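Local coordinates for protein fibrillarin-like rRNA/tRNA 2'-O-methyltransferase (Methanocaldococcus jannaschii, PDB 1FBN) that probably transfers methyl groups from S-adenosyl-L-methionine to ribose 2'-hydroxyls of rRNA and tRNA, at sites chosen by a guide RNA in box C/D ribonucleoprotein particles, at residues Glu198-Ala202 with Gly203-Ile207; Ala107-Ile110 with Met111-Leu114; Ile159-Lys162 with Asn163-Phe167. All blocks are in the same frame, centred on the assembly; numbering follows the deposited sequence.

Contact 1. Residues Glu198-Ala202 with Gly203-Ile207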
loop_
_atom_site.group_PDB
_atom_site.type_symbol
_atom_site.label_atom_id
_atom_site.label_comp_id
_atom_site.label_asym_id
_atom_site.label_seq_id
_atom_site.Cartn_x
_atom_site.Cartn_y
_atom_site.Cartn_z
ATOM N N GLU A 198 16.327 3.247 -11.647
ATOM C CA GLU A 198 16.606 3.886 -12.935
ATOM C C GLU A 198 15.448 3.695 -13.913
ATOM O O GLU A 198 15.082 4.624 -14.629
ATOM C CB GLU A 198 17.897 3.331 -13.548
ATOM C CG GLU A 198 19.147 3.626 -12.726
ATOM C CD GLU A 198 20.398 2.936 -13.256
ATOM O OE1 GLU A 198 20.295 1.821 -13.817
ATOM O OE2 GLU A 198 21.496 3.511 -13.092
ATOM N N ILE A 199 14.883 2.489 -13.945
ATOM C CA ILE A 199 13.753 2.189 -14.828
ATOM C C ILE A 199 12.557 3.075 -14.481
ATOM O O ILE A 199 11.915 3.636 -15.370
ATOM C CB ILE A 199 13.336 0.694 -14.741
ATOM C CG1 ILE A 199 14.415 -0.184 -15.379
ATOM C CG2 ILE A 199 11.980 0.468 -15.413
ATOM C CD1 ILE A 199 14.128 -1.670 -15.305
ATOM N N LEU A 200 12.273 3.207 -13.187
ATOM C CA LEU A 200 11.162 4.035 -12.730
ATOM C C LEU A 200 11.385 5.504 -13.075
ATOM O O LEU A 200 10.463 6.182 -13.531
ATOM C CB LEU A 200 10.954 3.879 -11.221
ATOM C CG LEU A 200 10.446 2.510 -10.754
ATOM C CD1 LEU A 200 10.426 2.459 -9.241
ATOM C CD2 LEU A 200 9.062 2.241 -11.330
ATOM N N GLU A 201 12.609 5.990 -12.865
ATOM C CA GLU A 201 12.942 7.383 -13.159
ATOM C C GLU A 201 12.864 7.661 -14.655
ATOM O O GLU A 201 12.351 8.699 -15.072
ATOM C CB GLU A 201 14.317 7.751 -12.588
ATOM C CG GLU A 201 14.346 7.714 -11.062
ATOM C CD GLU A 201 15.665 8.166 -10.458
ATOM O OE1 GLU A 201 16.724 7.614 -10.828
ATOM O OE2 GLU A 201 15.631 9.062 -9.583
ATOM N N ALA A 202 13.334 6.709 -15.458
ATOM C CA ALA A 202 13.292 6.832 -16.911
ATOM C C ALA A 202 11.832 6.797 -17.370
ATOM O O ALA A 202 11.473 7.392 -18.388
ATOM C CB ALA A 202 14.074 5.696 -17.553
ATOM N N GLY A 203 10.995 6.123 -16.582
ATOM C CA GLY A 203 9.580 6.001 -16.890
ATOM C C GLY A 203 8.735 7.224 -16.582
ATOM O O GLY A 203 7.600 7.320 -17.049
ATOM N N GLY A 204 9.262 8.141 -15.776
ATOM C CA GLY A 204 8.517 9.346 -15.454
ATOM C C GLY A 204 8.361 9.658 -13.978
ATOM O O GLY A 204 7.630 10.578 -13.616
ATOM N N PHE A 205 9.038 8.898 -13.123
ATOM C CA PHE A 205 8.970 9.110 -11.680
ATOM C C PHE A 205 10.200 9.802 -11.107
ATOM O O PHE A 205 11.310 9.622 -11.599
ATOM C CB PHE A 205 8.814 7.772 -10.946
ATOM C CG PHE A 205 7.428 7.209 -10.986
ATOM C CD1 PHE A 205 6.433 7.727 -10.159
ATOM C CD2 PHE A 205 7.123 6.139 -11.820
ATOM C CE1 PHE A 205 5.153 7.187 -10.161
ATOM C CE2 PHE A 205 5.843 5.586 -11.832
ATOM C CZ PHE A 205 4.855 6.111 -10.998
ATOM N N LYS A 206 9.984 10.604 -10.071
ATOM C CA LYS A 206 11.069 11.269 -9.357
ATOM C C LYS A 206 10.998 10.582 -7.997
ATOM O O LYS A 206 10.010 10.726 -7.278
ATOM C CB LYS A 206 10.819 12.775 -9.217
ATOM C CG LYS A 206 11.921 13.513 -8.455
ATOM C CD LYS A 206 11.690 15.023 -8.436
ATOM C CE LYS A 206 12.635 15.740 -7.473
ATOM N NZ LYS A 206 14.061 15.698 -7.921
ATOM N N ILE A 207 12.008 9.775 -7.685
ATOM C CA ILE A 207 12.031 9.032 -6.426
ATOM C C ILE A 207 12.231 9.935 -5.210
ATOM O O ILE A 207 13.270 10.589 -5.077
ATOM C CB ILE A 207 13.104 7.917 -6.454
ATOM C CG1 ILE A 207 12.889 7.000 -7.671
ATOM C CG2 ILE A 207 13.077 7.123 -5.148
ATOM C CD1 ILE A 207 11.526 6.309 -7.735
#
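Leu200 O accepts the backbone N-H of Phe205 at 3.1 Å, and Glu201 O takes that of Gly204 at 3.2 Å; these two bonds back into the last turn define a Schellman motif at the C-terminal end of helix 189-203. The positive phi of Gly204, 127°, reverses the chain, a conformation that glycine readily adopts. The bonds differ in geometry: Phe205 N is tilted 28° from the carbonyl plane of Leu200, whereas Gly204 N sits well above that of Glu201, away from a lone pair. Before the turn, Gly203 N still gives a bent i to i-4 bond to Ile199 O (2.9 Å), with a weak second one to Leu200 O.

Leaving the turn, strand 205-212 runs back at 134° to the local helix axis. Glu201 CA donates a nearly straight C-H...O contact to Phe205 O, 3.2 Å away, which accompanies the close approach of helix and strand at their junction. On the buried side, Leu200 O lies in the plane of the Phe205 ring at its edge. The two side chains meet loosely through their CD2 atoms, and both also pack on Leu160 of helix 156-167; Trp227 meets the Phe205 ring from the neighbouring strand. Farther along, Leu200 CD1 is 4.3 Å from Ile207 CD1. On the exposed side the extended Glu201 chain crosses Ile207 at about a right angle. Glu201 CG and OE2 both approach Ile207 CG1, at 3.8 and 3.9 Å.

Contact 2. Residues Ala107-Ile110 with Met111-Leu114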
loop_
_atom_site.group_PDB
_atom_site.type_symbol
_atom_site.label_atom_id
_atom_site.label_comp_id
_atom_site.label_asym_id
_atom_site.label_seq_id
_atom_site.Cartn_x
_atom_site.Cartn_y
_atom_site.Cartn_z
ATOM N N ALA A 107 -7.007 -13.376 -10.292
ATOM C CA ALA A 107 -7.654 -14.633 -9.928
ATOM C C ALA A 107 -8.947 -14.484 -9.131
ATOM O O ALA A 107 -8.966 -13.838 -8.084
ATOM C CB ALA A 107 -6.675 -15.518 -9.163
ATOM N N PRO A 108 -10.047 -15.097 -9.616
ATOM C CA PRO A 108 -11.354 -15.050 -8.958
ATOM C C PRO A 108 -11.280 -15.528 -7.510
ATOM O O PRO A 108 -12.002 -15.027 -6.651
ATOM C CB PRO A 108 -12.194 -15.996 -9.809
ATOM C CG PRO A 108 -11.645 -15.763 -11.171
ATOM C CD PRO A 108 -10.155 -15.768 -10.926
ATOM N N ARG A 109 -10.397 -16.488 -7.242
ATOM C CA ARG A 109 -10.229 -17.019 -5.889
ATOM C C ARG A 109 -9.566 -16.020 -4.950
ATOM O O ARG A 109 -9.806 -16.055 -3.744
ATOM C CB ARG A 109 -9.471 -18.345 -5.910
ATOM C CG ARG A 109 -10.318 -19.481 -6.442
ATOM C CD ARG A 109 -9.529 -20.764 -6.596
ATOM N NE ARG A 109 -10.433 -21.902 -6.716
ATOM C CZ ARG A 109 -10.966 -22.544 -5.678
ATOM N NH1 ARG A 109 -10.676 -22.168 -4.436
ATOM N NH2 ARG A 109 -11.816 -23.540 -5.882
ATOM N N ILE A 110 -8.729 -15.138 -5.498
ATOM C CA ILE A 110 -8.091 -14.103 -4.686
ATOM C C ILE A 110 -9.121 -13.002 -4.430
ATOM O O ILE A 110 -9.212 -12.473 -3.321
ATOM C CB ILE A 110 -6.838 -13.501 -5.364
ATOM C CG1 ILE A 110 -5.686 -14.504 -5.315
ATOM C CG2 ILE A 110 -6.414 -12.217 -4.649
ATOM C CD1 ILE A 110 -4.418 -13.984 -5.922
HETATM N N MSE A 111 -9.910 -12.682 -5.454
HETATM C CA MSE A 111 -10.947 -11.661 -5.328
HETATM C C MSE A 111 -12.015 -12.134 -4.340
HETATM O O MSE A 111 -12.611 -11.332 -3.621
HETATM C CB MSE A 111 -11.589 -11.360 -6.690
HETATM C CG MSE A 111 -12.500 -10.132 -6.689
HETATM SE SE MSE A 111 -11.586 -8.633 -6.271
HETATM C CE MSE A 111 -11.047 -8.198 -7.869
ATOM N N ARG A 112 -12.239 -13.442 -4.300
ATOM C CA ARG A 112 -13.222 -14.030 -3.398
ATOM C C ARG A 112 -12.790 -13.786 -1.949
ATOM O O ARG A 112 -13.596 -13.380 -1.110
ATOM C CB ARG A 112 -13.340 -15.529 -3.669
ATOM C CG ARG A 112 -14.573 -16.183 -3.091
ATOM C CD ARG A 112 -14.584 -17.672 -3.410
ATOM N NE ARG A 112 -14.516 -17.925 -4.847
ATOM C CZ ARG A 112 -14.146 -19.081 -5.396
ATOM N NH1 ARG A 112 -13.801 -20.111 -4.631
ATOM N NH2 ARG A 112 -14.112 -19.204 -6.717
ATOM N N GLU A 113 -11.506 -14.008 -1.674
ATOM C CA GLU A 113 -10.954 -13.810 -0.337
ATOM C C GLU A 113 -10.934 -12.330 0.024
ATOM O O GLU A 113 -11.278 -11.953 1.147
ATOM C CB GLU A 113 -9.543 -14.392 -0.249
ATOM C CG GLU A 113 -9.481 -15.875 -0.569
ATOM C CD GLU A 113 -8.114 -16.485 -0.313
ATOM O OE1 GLU A 113 -7.089 -15.782 -0.476
ATOM O OE2 GLU A 113 -8.069 -17.681 0.048
ATOM N N LEU A 114 -10.551 -11.494 -0.939
ATOM C CA LEU A 114 -10.505 -10.055 -0.719
ATOM C C LEU A 114 -11.906 -9.523 -0.404
ATOM O O LEU A 114 -12.074 -8.662 0.457
ATOM C CB LEU A 114 -9.924 -9.347 -1.947
ATOM C CG LEU A 114 -9.824 -7.814 -1.912
ATOM C CD1 LEU A 114 -9.055 -7.342 -0.689
ATOM C CD2 LEU A 114 -9.153 -7.326 -3.182
#
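Arg109 and Arg112 run side by side from successive turns at the start of helix 108-117, pointing the same way, and the end of Arg112 lies along Arg109 from its CG to its guanidinium. Arg112 NH1 lies over one face of the Arg109 guanidinium, displaced toward its rim and 3.7 Å from Arg109 NH1. The two planes are 58° apart, which excludes a parallel stack. In return Arg109 CG sits over one face of the Arg112 group, 3.8 Å from its NH2. Different torsions bring the chains together: Arg109 is extended from CG to NE, while Arg112 leaves with CG opposite its backbone N (chi1 -164°) and bends at chi3.

Backbone bonds set the helical spacing of the two roots. Ala107, at the N-cap position, offers its carbonyl oxygen to both Ile110 N and Met111 N, the latter at 3.0 Å. Arg112 N bonds to Pro108 O at 2.8 Å, and Leu114 N to Ile110 O at 2.9 Å; the bond from Glu113 N to Arg109 O is weak. Toward the sheet, selenomethionine Met111 and Leu114 turn to strand 100-105, where both touch Glu105, a predicted S-adenosyl-L-methionine-binding residue. The helix is the crossover of a beta-alpha-beta unit in this Rossmann-like methyltransferase fold.

Like charges this close should repel. Glu113 OE2, 6.9 Å from Arg109 NH1, could temper that only at long range; solvent probably screens the exposed arginines, and crystal neighbours touching both may help to set the pairing.

Contact 3. Residues Ile159-Lys162 with Asn163-Phe167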
loop_
_atom_site.group_PDB
_atom_site.type_symbol
_atom_site.label_atom_id
_atom_site.label_comp_id
_atom_site.label_asym_id
_atom_site.label_seq_id
_atom_site.Cartn_x
_atom_site.Cartn_y
_atom_site.Cartn_z
ATOM N N ILE A 159 4.806 -2.195 -15.205
ATOM C CA ILE A 159 3.379 -2.241 -14.892
ATOM C C ILE A 159 2.971 -0.954 -14.172
ATOM O O ILE A 159 1.919 -0.392 -14.467
ATOM C CB ILE A 159 2.991 -3.477 -14.025
ATOM C CG1 ILE A 159 3.035 -4.759 -14.861
ATOM C CG2 ILE A 159 1.584 -3.303 -13.445
ATOM C CD1 ILE A 159 2.722 -6.011 -14.061
ATOM N N LEU A 160 3.807 -0.484 -13.243
ATOM C CA LEU A 160 3.511 0.746 -12.509
ATOM C C LEU A 160 3.502 1.920 -13.476
ATOM O O LEU A 160 2.633 2.786 -13.396
ATOM C CB LEU A 160 4.551 1.004 -11.411
ATOM C CG LEU A 160 4.345 2.252 -10.533
ATOM C CD1 LEU A 160 3.113 2.084 -9.653
ATOM C CD2 LEU A 160 5.563 2.503 -9.663
ATOM N N ILE A 161 4.466 1.925 -14.397
ATOM C CA ILE A 161 4.604 2.987 -15.393
ATOM C C ILE A 161 3.412 2.999 -16.333
ATOM O O ILE A 161 2.860 4.056 -16.629
ATOM C CB ILE A 161 5.911 2.833 -16.215
ATOM C CG1 ILE A 161 7.128 3.080 -15.318
ATOM C CG2 ILE A 161 5.923 3.800 -17.398
ATOM C CD1 ILE A 161 8.444 2.692 -15.953
ATOM N N LYS A 162 2.998 1.812 -16.769
ATOM C CA LYS A 162 1.863 1.671 -17.676
ATOM C C LYS A 162 0.580 2.179 -17.006
ATOM O O LYS A 162 -0.197 2.923 -17.607
ATOM C CB LYS A 162 1.705 0.205 -18.083
ATOM C CG LYS A 162 0.931 -0.006 -19.366
ATOM C CD LYS A 162 0.791 -1.487 -19.702
ATOM C CE LYS A 162 2.136 -2.176 -19.820
ATOM N NZ LYS A 162 1.962 -3.608 -20.159
ATOM N N ASN A 163 0.384 1.800 -15.748
ATOM C CA ASN A 163 -0.791 2.222 -14.999
ATOM C C ASN A 163 -0.750 3.701 -14.628
ATOM O O ASN A 163 -1.792 4.340 -14.504
ATOM C CB ASN A 163 -0.969 1.349 -13.757
ATOM C CG ASN A 163 -1.636 0.023 -14.073
ATOM O OD1 ASN A 163 -2.854 -0.111 -13.939
ATOM N ND2 ASN A 163 -0.849 -0.958 -14.510
ATOM N N ALA A 164 0.457 4.242 -14.462
ATOM C CA ALA A 164 0.634 5.653 -14.130
ATOM C C ALA A 164 0.229 6.516 -15.328
ATOM O O ALA A 164 -0.451 7.533 -15.169
ATOM C CB ALA A 164 2.079 5.930 -13.739
ATOM N N LYS A 165 0.636 6.094 -16.526
ATOM C CA LYS A 165 0.303 6.813 -17.758
ATOM C C LYS A 165 -1.209 6.874 -17.906
ATOM O O LYS A 165 -1.773 7.919 -18.220
ATOM C CB LYS A 165 0.882 6.104 -18.989
ATOM C CG LYS A 165 2.397 6.168 -19.158
ATOM C CD LYS A 165 2.796 5.349 -20.390
ATOM C CE LYS A 165 4.302 5.235 -20.579
ATOM N NZ LYS A 165 4.913 6.521 -20.992
ATOM N N TRP A 166 -1.863 5.745 -17.662
ATOM C CA TRP A 166 -3.307 5.659 -17.775
ATOM C C TRP A 166 -4.111 6.357 -16.685
ATOM O O TRP A 166 -5.020 7.127 -16.992
ATOM C CB TRP A 166 -3.746 4.192 -17.836
ATOM C CG TRP A 166 -3.625 3.589 -19.191
ATOM C CD1 TRP A 166 -2.550 2.920 -19.699
ATOM C CD2 TRP A 166 -4.611 3.618 -20.236
ATOM N NE1 TRP A 166 -2.802 2.534 -20.995
ATOM C CE2 TRP A 166 -4.058 2.951 -21.351
ATOM C CE3 TRP A 166 -5.907 4.148 -20.338
ATOM C CZ2 TRP A 166 -4.754 2.797 -22.558
ATOM C CZ3 TRP A 166 -6.600 3.996 -21.538
ATOM C CH2 TRP A 166 -6.019 3.326 -22.630
ATOM N N PHE A 167 -3.737 6.132 -15.425
ATOM C CA PHE A 167 -4.498 6.661 -14.295
ATOM C C PHE A 167 -3.901 7.677 -13.323
ATOM O O PHE A 167 -4.651 8.385 -12.651
ATOM C CB PHE A 167 -5.024 5.482 -13.471
ATOM C CG PHE A 167 -5.642 4.398 -14.299
ATOM C CD1 PHE A 167 -6.835 4.616 -14.973
ATOM C CD2 PHE A 167 -5.013 3.170 -14.434
ATOM C CE1 PHE A 167 -7.394 3.622 -15.774
ATOM C CE2 PHE A 167 -5.562 2.171 -15.231
ATOM C CZ PHE A 167 -6.754 2.398 -15.904
#
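Ile159 O is gripped twice by Asn163, through the backbone N at 3.0 Å and the side-chain ND2 at 2.8 Å, the two donors arriving from opposite faces of the carbonyl plane. The ND2 bond is nearly straight, 169° at the hydrogen, and the oxygen lies in the plane of the amide. With CG beside its own backbone N (chi1 -81°), Asn163 folds back along helix 156-167, and its ND2 rests 3.5 Å from Ile159 CG2. Tyr137 OH and Ala131 O bind the same amide, at OD1 and ND2 respectively. On this buried side Ile159 and Leu160 face strand 144-149, and Ala164 joins Leu160 against Phe205 of strand 205-212.

The solvent side is looser and is carried by Lys165, whose CE meets only the CG2 branch of Ile161, at 3.8 Å; Ile161 CD1 packs instead on helix 189-203. Trp166, though exposed, makes a close edge contact: Lys162 O is near the indole plane, 3.1 Å from CD1, and accepts Trp166 N at 3.3 Å. The indole also rests on Pro134. Lys162 NZ hydrogen-bonds to Asn132 OD1.

A buried amide held at both ends has its rotation fixed. Its ND2 bond to Ala131 O links the helix to a residue of the predicted S-adenosyl-L-methionine site, consistent with some ordering of that loop; Gln153, of the same predicted site, is a side-chain neighbour of Ile159.

In the fold
Followed from the N terminus, the three contacts come in series, none nested in or crossing another, and each joins neighbouring pieces of continuous chain. Contact 2 starts the helix that links strands 100-105 and 124-128 at one margin of the seven-stranded mixed sheet. Contact 3 occupies all but the first three residues of helix 156-167, which follows strand 144-149. Contact 1 then closes the turn from helix 189-203 into strand 205-212, at the opposite margin. Contacts 1 and 3 touch: Ile161 CD1 reaches Gly203 CA at 3.6 Å, joining their helices. Contact 2 stands apart, its centre about 31 Å from that of contact 1 and about 23 Å from that of contact 3.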